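Local coordinates for protein ATP-dependent DNA helicase PIF1 (Candida albicans, PDB 7OTJ) that couples ATP hydrolysis to 5'-3' unwinding of DNA, probably including G-quadruplexes, and is thought to safeguard nuclear and mitochondrial genome stability, at residues Y10-V15 with I39-D44; S20-G25 with E507-L512; V33-I38 with Q138-G143. All coordinates share one frame; numbering follows the deposited sequence.

Contact 1 (Y10-V15 with I39-D44)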
loop_
_atom_site.group_PDB
_atom_site.type_symbol
_atom_site.label_atom_id
_atom_site.label_comp_id
_atom_site.label_asym_id
_atom_site.label_seq_id
_atom_site.Cartn_x
_atom_site.Cartn_y
_atom_site.Cartn_z
ATOM N N TYR A 10 20.882 -14.821 -1.389
ATOM C CA TYR A 10 21.921 -14.113 -2.133
ATOM C C TYR A 10 21.650 -12.614 -2.180
ATOM O O TYR A 10 22.574 -11.808 -2.027
ATOM C CB TYR A 10 22.038 -14.687 -3.545
ATOM C CG TYR A 10 23.029 -13.956 -4.421
ATOM C CD1 TYR A 10 24.391 -14.226 -4.342
ATOM C CD2 TYR A 10 22.603 -12.998 -5.331
ATOM C CE1 TYR A 10 25.296 -13.562 -5.142
ATOM C CE2 TYR A 10 23.503 -12.327 -6.134
ATOM C CZ TYR A 10 24.848 -12.611 -6.036
ATOM O OH TYR A 10 25.744 -11.942 -6.838
ATOM N N VAL A 11 20.390 -12.227 -2.386
ATOM C CA VAL A 11 20.010 -10.816 -2.344
ATOM C C VAL A 11 20.297 -10.236 -0.967
ATOM O O VAL A 11 20.914 -9.172 -0.835
ATOM C CB VAL A 11 18.527 -10.648 -2.726
ATOM C CG1 VAL A 11 18.122 -9.175 -2.719
ATOM C CG2 VAL A 11 18.239 -11.298 -4.071
ATOM N N LEU A 12 19.822 -10.917 0.080
ATOM C CA LEU A 12 20.091 -10.477 1.444
ATOM C C LEU A 12 21.583 -10.289 1.682
ATOM O O LEU A 12 22.000 -9.302 2.299
ATOM C CB LEU A 12 19.511 -11.489 2.431
ATOM C CG LEU A 12 19.857 -11.283 3.905
ATOM C CD1 LEU A 12 19.270 -9.980 4.417
ATOM C CD2 LEU A 12 19.360 -12.449 4.729
ATOM N N LYS A 13 22.402 -11.215 1.171
ATOM C CA LYS A 13 23.853 -11.106 1.303
ATOM C C LYS A 13 24.376 -9.829 0.660
ATOM O O LYS A 13 25.232 -9.142 1.229
ATOM C CB LYS A 13 24.523 -12.328 0.675
ATOM C CG LYS A 13 26.046 -12.267 0.608
ATOM C CD LYS A 13 26.604 -13.471 -0.151
ATOM C CE LYS A 13 28.106 -13.364 -0.376
ATOM N NZ LYS A 13 28.865 -13.408 0.902
ATOM N N GLN A 14 23.873 -9.497 -0.532
ATOM C CA GLN A 14 24.326 -8.289 -1.213
ATOM C C GLN A 14 23.895 -7.038 -0.462
ATOM O O GLN A 14 24.687 -6.101 -0.300
ATOM C CB GLN A 14 23.783 -8.262 -2.642
ATOM C CG GLN A 14 24.129 -9.490 -3.457
ATOM C CD GLN A 14 25.613 -9.623 -3.676
ATOM O OE1 GLN A 14 26.310 -8.630 -3.886
ATOM N NE2 GLN A 14 26.113 -10.851 -3.620
ATOM N N VAL A 15 22.649 -7.008 0.013
ATOM C CA VAL A 15 22.162 -5.835 0.731
ATOM C C VAL A 15 22.991 -5.596 1.987
ATOM O O VAL A 15 23.368 -4.459 2.289
ATOM C CB VAL A 15 20.665 -5.981 1.050
ATOM C CG1 VAL A 15 20.180 -4.800 1.871
ATOM C CG2 VAL A 15 19.865 -6.098 -0.246
ATOM N N ILE A 39 15.181 -6.036 6.560
ATOM C CA ILE A 39 14.941 -5.030 7.596
ATOM C C ILE A 39 15.460 -5.509 8.948
ATOM O O ILE A 39 16.189 -4.792 9.646
ATOM C CB ILE A 39 13.443 -4.675 7.653
ATOM C CG1 ILE A 39 13.010 -3.985 6.360
ATOM C CG2 ILE A 39 13.126 -3.799 8.853
ATOM C CD1 ILE A 39 11.512 -3.909 6.188
ATOM N N LYS A 40 15.077 -6.724 9.347
ATOM C CA LYS A 40 15.495 -7.260 10.640
ATOM C C LYS A 40 17.015 -7.297 10.763
ATOM O O LYS A 40 17.581 -6.869 11.777
ATOM C CB LYS A 40 14.902 -8.653 10.834
ATOM C CG LYS A 40 14.918 -9.153 12.256
ATOM C CD LYS A 40 14.313 -10.537 12.339
ATOM C CE LYS A 40 14.155 -10.969 13.780
ATOM N NZ LYS A 40 13.157 -10.118 14.482
ATOM N N SER A 41 17.696 -7.804 9.730
ATOM C CA SER A 41 19.154 -7.888 9.764
ATOM C C SER A 41 19.787 -6.501 9.753
ATOM O O SER A 41 20.671 -6.206 10.566
ATOM C CB SER A 41 19.663 -8.715 8.583
ATOM O OG SER A 41 19.316 -10.082 8.717
ATOM N N LEU A 42 19.352 -5.638 8.831
ATOM C CA LEU A 42 19.912 -4.295 8.750
ATOM C C LEU A 42 19.689 -3.491 10.024
ATOM O O LEU A 42 20.439 -2.546 10.281
ATOM C CB LEU A 42 19.328 -3.548 7.547
ATOM C CG LEU A 42 19.917 -3.862 6.167
ATOM C CD1 LEU A 42 19.290 -2.980 5.105
ATOM C CD2 LEU A 42 21.415 -3.658 6.183
ATOM N N ARG A 43 18.709 -3.861 10.851
ATOM C CA ARG A 43 18.411 -3.089 12.051
ATOM C C ARG A 43 19.188 -3.558 13.273
ATOM O O ARG A 43 19.371 -2.770 14.208
ATOM C CB ARG A 43 16.908 -3.119 12.349
ATOM C CG ARG A 43 16.137 -2.126 11.511
ATOM C CD ARG A 43 14.680 -2.039 11.888
ATOM N NE ARG A 43 14.059 -0.892 11.237
ATOM C CZ ARG A 43 12.760 -0.631 11.250
ATOM N NH1 ARG A 43 11.898 -1.444 11.844
ATOM N NH2 ARG A 43 12.314 0.470 10.651
ATOM N N ASP A 44 19.618 -4.823 13.305
ATOM C CA ASP A 44 20.656 -5.226 14.249
ATOM C C ASP A 44 21.883 -4.330 14.121
ATOM O O ASP A 44 22.513 -3.973 15.122
ATOM C CB ASP A 44 21.041 -6.690 14.015
ATOM C CG ASP A 44 19.960 -7.660 14.450
ATOM O OD1 ASP A 44 19.215 -7.338 15.400
ATOM O OD2 ASP A 44 19.860 -8.751 13.848
#
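Val15 and Leu42 make the one apolar contact between Tyr10-Val15 and Ile39-Asp44, a methyl-to-methyl touch in which Val15 CG1 lies 3.8 Å from Leu42 CD1. The two side chains cross at about a right angle. Val15 points from its helix toward the other one, and with CG1 anti to the backbone N (chi1 176°) that branch does the touching. Leu42 leaves its backbone at a slant and gets across through its outer carbons: CG stands anti to the carbonyl carbon (chi1 -80°), and the further extension of the chain brings CD1 up to the valine.

One turn before Val15, the end of Leu12 comes up to Ser41, the residue before Leu42, with Leu12 CD1 4.3 Å from Ser41 OG. This approach is looser, a methyl beside a hydroxyl. Ser41 OG, the atom nearest the leucine, also makes a weak hydrogen bond back to Ser37 O in its own helix. The backbones stay well apart, 8.8 Å between Leu12 CA and Ser41 CA, and side chains alone bridge them.

Helices 6-16 and 31-45 thus meet on one face of the parallel sheet of the N-terminal RecA-like domain. Leu34 and Ile38 continue the seam along helix 31-45, taking Val11, Leu12 and Val15. Beneath, Val11 and Val15 rest on Tyr23 and Leu21 of strand 21-25, while Ile39 and Leu42 lie on Val52 and Val50 of strand 50-54.

Contact 2 (S20-G25 with E507-L512)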
loop_
_atom_site.group_PDB
_atom_site.type_symbol
_atom_site.label_atom_id
_atom_site.label_comp_id
_atom_site.label_asym_id
_atom_site.label_seq_id
_atom_site.Cartn_x
_atom_site.Cartn_y
_atom_site.Cartn_z
ATOM N N SER A 20 24.171 -0.415 -2.948
ATOM C CA SER A 20 22.874 0.101 -3.353
ATOM C C SER A 20 22.390 -0.688 -4.560
ATOM O O SER A 20 23.105 -0.809 -5.561
ATOM C CB SER A 20 22.962 1.591 -3.676
ATOM O OG SER A 20 23.061 2.358 -2.488
ATOM N N LEU A 21 21.191 -1.253 -4.458
ATOM C CA LEU A 21 20.750 -2.158 -5.503
ATOM C C LEU A 21 19.236 -2.145 -5.629
ATOM O O LEU A 21 18.509 -1.682 -4.742
ATOM C CB LEU A 21 21.253 -3.584 -5.240
ATOM C CG LEU A 21 20.899 -4.314 -3.941
ATOM C CD1 LEU A 21 19.467 -4.880 -3.968
ATOM C CD2 LEU A 21 21.908 -5.428 -3.714
ATOM N N PHE A 22 18.781 -2.685 -6.753
ATOM C CA PHE A 22 17.380 -2.945 -7.035
ATOM C C PHE A 22 17.231 -4.433 -7.301
ATOM O O PHE A 22 17.973 -4.996 -8.110
ATOM C CB PHE A 22 16.922 -2.115 -8.237
ATOM C CG PHE A 22 15.666 -2.617 -8.906
ATOM C CD1 PHE A 22 14.454 -2.643 -8.234
ATOM C CD2 PHE A 22 15.696 -3.015 -10.232
ATOM C CE1 PHE A 22 13.306 -3.081 -8.866
ATOM C CE2 PHE A 22 14.556 -3.450 -10.868
ATOM C CZ PHE A 22 13.358 -3.481 -10.189
ATOM N N TYR A 23 16.317 -5.086 -6.598
ATOM C CA TYR A 23 16.056 -6.487 -6.872
ATOM C C TYR A 23 14.594 -6.663 -7.257
ATOM O O TYR A 23 13.702 -6.016 -6.693
ATOM C CB TYR A 23 16.466 -7.392 -5.705
ATOM C CG TYR A 23 15.626 -7.343 -4.455
ATOM C CD1 TYR A 23 14.605 -8.263 -4.249
ATOM C CD2 TYR A 23 15.890 -6.420 -3.451
ATOM C CE1 TYR A 23 13.851 -8.246 -3.091
ATOM C CE2 TYR A 23 15.137 -6.395 -2.288
ATOM C CZ TYR A 23 14.120 -7.312 -2.114
ATOM O OH TYR A 23 13.366 -7.298 -0.961
ATOM N N THR A 24 14.373 -7.486 -8.280
ATOM C CA THR A 24 13.066 -7.590 -8.910
ATOM C C THR A 24 12.644 -9.042 -9.112
ATOM O O THR A 24 13.342 -9.973 -8.691
ATOM C CB THR A 24 13.089 -6.840 -10.245
ATOM O OG1 THR A 24 11.749 -6.590 -10.684
ATOM C CG2 THR A 24 13.851 -7.629 -11.300
ATOM N N GLY A 25 11.511 -9.237 -9.764
ATOM C CA GLY A 25 10.949 -10.552 -9.995
ATOM C C GLY A 25 9.449 -10.454 -10.132
ATOM O O GLY A 25 8.824 -9.478 -9.721
ATOM N N GLU A 507 11.498 -2.841 -22.777
ATOM C CA GLU A 507 12.892 -2.619 -23.165
ATOM C C GLU A 507 13.826 -2.623 -21.958
ATOM O O GLU A 507 14.988 -3.028 -22.081
ATOM C CB GLU A 507 13.034 -1.313 -23.953
ATOM C CG GLU A 507 12.812 -0.048 -23.144
ATOM C CD GLU A 507 12.977 1.208 -23.978
ATOM O OE1 GLU A 507 13.092 1.089 -25.216
ATOM O OE2 GLU A 507 12.989 2.314 -23.396
ATOM N N PHE A 508 13.345 -2.162 -20.801
ATOM C CA PHE A 508 14.133 -2.238 -19.574
ATOM C C PHE A 508 14.538 -3.675 -19.272
ATOM O O PHE A 508 15.727 -3.971 -19.106
ATOM C CB PHE A 508 13.342 -1.638 -18.407
ATOM C CG PHE A 508 13.988 -1.831 -17.057
ATOM C CD1 PHE A 508 14.993 -0.980 -16.621
ATOM C CD2 PHE A 508 13.571 -2.851 -16.209
ATOM C CE1 PHE A 508 15.579 -1.152 -15.378
ATOM C CE2 PHE A 508 14.161 -3.028 -14.963
ATOM C CZ PHE A 508 15.166 -2.171 -14.550
ATOM N N TYR A 509 13.563 -4.590 -19.211
ATOM C CA TYR A 509 13.881 -5.960 -18.822
ATOM C C TYR A 509 14.623 -6.722 -19.910
ATOM O O TYR A 509 15.353 -7.667 -19.592
ATOM C CB TYR A 509 12.609 -6.723 -18.433
ATOM C CG TYR A 509 12.104 -6.393 -17.044
ATOM C CD1 TYR A 509 12.833 -6.750 -15.918
ATOM C CD2 TYR A 509 10.901 -5.719 -16.858
ATOM C CE1 TYR A 509 12.383 -6.442 -14.644
ATOM C CE2 TYR A 509 10.445 -5.408 -15.587
ATOM C CZ TYR A 509 11.193 -5.772 -14.483
ATOM O OH TYR A 509 10.752 -5.467 -13.212
ATOM N N LYS A 510 14.495 -6.317 -21.175
ATOM C CA LYS A 510 15.269 -6.987 -22.214
ATOM C C LYS A 510 16.726 -6.537 -22.199
ATOM O O LYS A 510 17.612 -7.312 -22.578
ATOM C CB LYS A 510 14.634 -6.764 -23.592
ATOM C CG LYS A 510 14.891 -5.402 -24.216
ATOM C CD LYS A 510 14.385 -5.332 -25.657
ATOM C CE LYS A 510 14.528 -3.929 -26.238
ATOM N NZ LYS A 510 15.930 -3.418 -26.178
ATOM N N ASN A 511 16.999 -5.304 -21.760
ATOM C CA ASN A 511 18.378 -4.856 -21.600
ATOM C C ASN A 511 19.100 -5.564 -20.463
ATOM O O ASN A 511 20.332 -5.516 -20.405
ATOM C CB ASN A 511 18.427 -3.347 -21.369
ATOM C CG ASN A 511 18.591 -2.576 -22.654
ATOM O OD1 ASN A 511 19.701 -2.423 -23.159
ATOM N ND2 ASN A 511 17.483 -2.101 -23.204
ATOM N N LEU A 512 18.365 -6.207 -19.556
ATOM C CA LEU A 512 18.961 -6.963 -18.455
ATOM C C LEU A 512 19.485 -8.304 -18.974
ATOM O O LEU A 512 18.961 -9.381 -18.681
ATOM C CB LEU A 512 17.954 -7.153 -17.332
ATOM C CG LEU A 512 18.006 -6.155 -16.176
ATOM C CD1 LEU A 512 17.952 -4.718 -16.676
ATOM C CD2 LEU A 512 16.866 -6.438 -15.213
#
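Tyr509 reaches out from the helix at the end of the chain and donates its hydroxyl hydrogen to Thr24, with Tyr509 OH 2.9 Å from Thr24 OG1. The two side chains come from opposite directions, and OG1 lies in the plane of the tyrosine ring, at its edge. Thr24 offers its oxygen this way because OG1 is anti to the backbone N (chi1 -163°); CG2 then takes the crowded position between N and the carbonyl carbon, where it meets the same ring edge, 3.8 Å from Tyr509 CE1. Each hydroxyl has a second partner: Thr24 OG1 is also bonded to Gly143 O, and Tyr509 OH to Phe145 N, which ties the tyrosine to the loop after strand 138-143.

Beside this bond Phe22 and Phe508 cross obliquely, Phe22 CE2 lying 3.9 Å from Phe508 CZ, near the plane of the Phe508 ring. Both have CG anti to the backbone N, Phe508 at chi1 172°, which carries each ring toward the other segment. Phe508 CD2 in turn sits over the centre of the Tyr509 ring.

Strand 21-25 and helix 507-511 run at 105°, their axes 12.2 Å apart at closest. Trp176 meets Phe22 edge-to-face, Phe145 meets it with planes at an oblique angle, and Phe171 and Tyr146 stack on Phe508 and Tyr509. Helix 503-511 therefore packs against the N-terminal RecA-like sheet on the face away from helix 31-45, which Tyr23 meets.

Contact 3 (V33-I38 with Q138-G143). With ADP (adenosine-5'-diphosphate), chain E.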
loop_
_atom_site.group_PDB
_atom_site.type_symbol
_atom_site.label_atom_id
_atom_site.label_comp_id
_atom_site.label_asym_id
_atom_site.label_seq_id
_atom_site.Cartn_x
_atom_site.Cartn_y
_atom_site.Cartn_z
ATOM N N VAL A 33 8.691 -10.653 1.490
ATOM C CA VAL A 33 9.087 -11.566 2.557
ATOM C C VAL A 33 10.585 -11.464 2.804
ATOM O O VAL A 33 11.040 -11.392 3.951
ATOM C CB VAL A 33 8.663 -13.005 2.213
ATOM C CG1 VAL A 33 9.271 -13.994 3.181
ATOM C CG2 VAL A 33 7.152 -13.103 2.231
ATOM N N LEU A 34 11.374 -11.458 1.730
ATOM C CA LEU A 34 12.806 -11.218 1.862
ATOM C C LEU A 34 13.084 -9.837 2.446
ATOM O O LEU A 34 13.942 -9.682 3.325
ATOM C CB LEU A 34 13.477 -11.372 0.499
ATOM C CG LEU A 34 14.899 -10.829 0.368
ATOM C CD1 LEU A 34 15.853 -11.519 1.342
ATOM C CD2 LEU A 34 15.357 -10.994 -1.067
ATOM N N LEU A 35 12.333 -8.832 1.995
ATOM C CA LEU A 35 12.528 -7.466 2.466
ATOM C C LEU A 35 12.389 -7.377 3.981
ATOM O O LEU A 35 13.170 -6.682 4.643
ATOM C CB LEU A 35 11.534 -6.540 1.771
ATOM C CG LEU A 35 11.946 -5.074 1.686
ATOM C CD1 LEU A 35 13.421 -4.972 1.308
ATOM C CD2 LEU A 35 11.060 -4.344 0.680
ATOM N N ARG A 36 11.417 -8.090 4.555
ATOM C CA ARG A 36 11.264 -8.071 6.005
ATOM C C ARG A 36 12.470 -8.685 6.699
ATOM O O ARG A 36 12.842 -8.247 7.794
ATOM C CB ARG A 36 9.997 -8.812 6.423
ATOM C CG ARG A 36 8.713 -8.225 5.884
ATOM C CD ARG A 36 7.530 -8.850 6.585
ATOM N NE ARG A 36 6.283 -8.593 5.880
ATOM C CZ ARG A 36 5.781 -9.384 4.942
ATOM N NH1 ARG A 36 6.399 -10.492 4.569
ATOM N NH2 ARG A 36 4.628 -9.054 4.364
ATOM N N SER A 37 13.098 -9.685 6.079
ATOM C CA SER A 37 14.332 -10.222 6.636
ATOM C C SER A 37 15.474 -9.227 6.487
ATOM O O SER A 37 16.301 -9.084 7.394
ATOM C CB SER A 37 14.688 -11.543 5.961
ATOM O OG SER A 37 13.798 -12.564 6.365
ATOM N N ILE A 38 15.552 -8.557 5.336
ATOM C CA ILE A 38 16.535 -7.493 5.151
ATOM C C ILE A 38 16.417 -6.461 6.265
ATOM O O ILE A 38 17.419 -6.028 6.847
ATOM C CB ILE A 38 16.369 -6.847 3.764
ATOM C CG1 ILE A 38 16.692 -7.859 2.663
ATOM C CG2 ILE A 38 17.260 -5.625 3.654
ATOM C CD1 ILE A 38 16.384 -7.359 1.269
ATOM N N GLN A 138 22.295 4.134 1.525
ATOM C CA GLN A 138 22.193 2.928 0.716
ATOM C C GLN A 138 20.754 2.781 0.221
ATOM O O GLN A 138 19.818 2.679 1.022
ATOM C CB GLN A 138 22.620 1.700 1.517
ATOM C CG GLN A 138 22.534 0.390 0.734
ATOM C CD GLN A 138 22.746 -0.834 1.612
ATOM O OE1 GLN A 138 23.010 -0.719 2.809
ATOM N NE2 GLN A 138 22.629 -2.014 1.016
ATOM N N LEU A 139 20.574 2.787 -1.094
ATOM C CA LEU A 139 19.251 2.657 -1.681
ATOM C C LEU A 139 18.978 1.188 -1.977
ATOM O O LEU A 139 19.789 0.519 -2.625
ATOM C CB LEU A 139 19.155 3.495 -2.955
ATOM C CG LEU A 139 17.818 3.503 -3.686
ATOM C CD1 LEU A 139 16.736 4.072 -2.791
ATOM C CD2 LEU A 139 17.945 4.317 -4.956
ATOM N N VAL A 140 17.847 0.687 -1.478
ATOM C CA VAL A 140 17.405 -0.686 -1.722
ATOM C C VAL A 140 16.022 -0.593 -2.353
ATOM O O VAL A 140 15.020 -0.419 -1.650
ATOM C CB VAL A 140 17.368 -1.534 -0.446
ATOM C CG1 VAL A 140 16.819 -2.939 -0.754
ATOM C CG2 VAL A 140 18.757 -1.607 0.211
ATOM N N ALA A 141 15.964 -0.672 -3.678
ATOM C CA ALA A 141 14.702 -0.639 -4.399
ATOM C C ALA A 141 14.195 -2.053 -4.642
ATOM O O ALA A 141 14.965 -2.954 -4.988
ATOM C CB ALA A 141 14.858 0.092 -5.731
ATOM N N CYS A 142 12.887 -2.231 -4.501
ATOM C CA CYS A 142 12.283 -3.553 -4.585
ATOM C C CYS A 142 10.933 -3.435 -5.273
ATOM O O CYS A 142 10.097 -2.627 -4.860
ATOM C CB CYS A 142 12.132 -4.163 -3.188
ATOM S SG CYS A 142 11.217 -5.706 -3.129
ATOM N N GLY A 143 10.717 -4.228 -6.316
ATOM C CA GLY A 143 9.428 -4.210 -6.981
ATOM C C GLY A 143 9.507 -4.854 -8.355
ATOM O O GLY A 143 10.419 -5.626 -8.647
HETATM P PB ADP E . 6.217 -10.360 -3.747
HETATM O O1B ADP E . 7.358 -10.601 -4.718
HETATM O O2B ADP E . 6.439 -9.238 -2.757
HETATM O O3B ADP E . 4.853 -10.367 -4.388
HETATM P PA ADP E . 5.556 -11.743 -1.342
HETATM O O1A ADP E . 6.682 -11.432 -0.390
HETATM O O2A ADP E . 4.252 -10.993 -1.243
HETATM O O3A ADP E . 6.164 -11.691 -2.838
HETATM O "O5'" ADP E . 5.210 -13.308 -1.253
HETATM C "C5'" ADP E . 3.933 -13.782 -1.663
HETATM C "C4'" ADP E . 3.655 -15.092 -0.953
HETATM O "O4'" ADP E . 4.755 -15.981 -1.143
HETATM C "C3'" ADP E . 3.511 -14.862 0.540
HETATM O "O3'" ADP E . 2.251 -15.383 0.964
HETATM C "C2'" ADP E . 4.629 -15.648 1.191
HETATM O "O2'" ADP E . 4.148 -16.361 2.334
HETATM C "C1'" ADP E . 5.100 -16.594 0.100
HETATM N N9 ADP E . 6.566 -16.768 0.158
HETATM C C8 ADP E . 7.475 -15.801 -0.056
HETATM N N7 ADP E . 8.736 -16.288 0.067
HETATM C C5 ADP E . 8.638 -17.592 0.371
HETATM C C6 ADP E . 9.582 -18.704 0.636
HETATM N N6 ADP E . 10.923 -18.505 0.606
HETATM N N1 ADP E . 9.060 -19.920 0.916
HETATM C C2 ADP E . 7.729 -20.128 0.949
HETATM N N3 ADP E . 6.819 -19.168 0.716
HETATM C C4 ADP E . 7.203 -17.904 0.430
#
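Leu35 drops from the helix onto Cys142, its CD2 methyl 4.0 Å from both Cys142 CB and Cys142 SG. The second branch leans along the strand to Val140, where Leu35 CD1 and Val140 CG1 stand 4.5 Å apart, a loose approach. Leu35 has CG anti to the backbone N (chi1 -156°), which turns one methyl to each of these residues on the same strand face. Ile105 and Asp107 of strand 103-107 and Tyr23 of strand 21-25 flank the leucine.

Helix 31-45 is the one that follows the Walker A P-loop, and strand 138-143 is a central member of the parallel sheet below it, the P-loop NTPase arrangement of a RecA-like helicase domain. Cys142 lies near Lys31 of that loop.

Two residues before Leu35, the same helix grips the nucleotide: Val33 N donates to ADP O1A at 2.9 Å, with an N-H...O angle of 151°. The valine methyls lie by the base, Val33 CG2 3.6 Å from ADP C8 and Val33 CG1 3.9 Å from ADP N7. Gly28, Gly30 and Ser32 give further backbone N-H groups to ADP. Val33 CG2 also lies in plane at the edge of the Arg36 guanidinium, whose NH2 is hydrogen-bonded to Asn62 O.

In the fold
Contacts 1 and 3 lie within the N-terminal RecA-like domain, and contact 2 joins the C-terminal helix 503-511 to its sheet. Contacts 1 and 3 share helix 31-45, their centres 8 Å apart; Val15 O is probably hydrogen-bonded to Gln138 NE2, at 2.9 Å. Contact 2, centred 19 Å from contact 1 and 14 Å from contact 3, contains strand 21-25, the neighbour of strand 138-143, where Thr24 OG1 is probably hydrogen-bonded to Gly143 O, at 2.6 Å. Tyr23 touches both other contacts: Val11 CG1 is 3.6 Å from Tyr23 CG, and Leu35 also packs on Tyr23. Contact 3 reaches ADP through Val33; the side chains of Thr24 and Leu12 are about 8 and 11 Å from ADP.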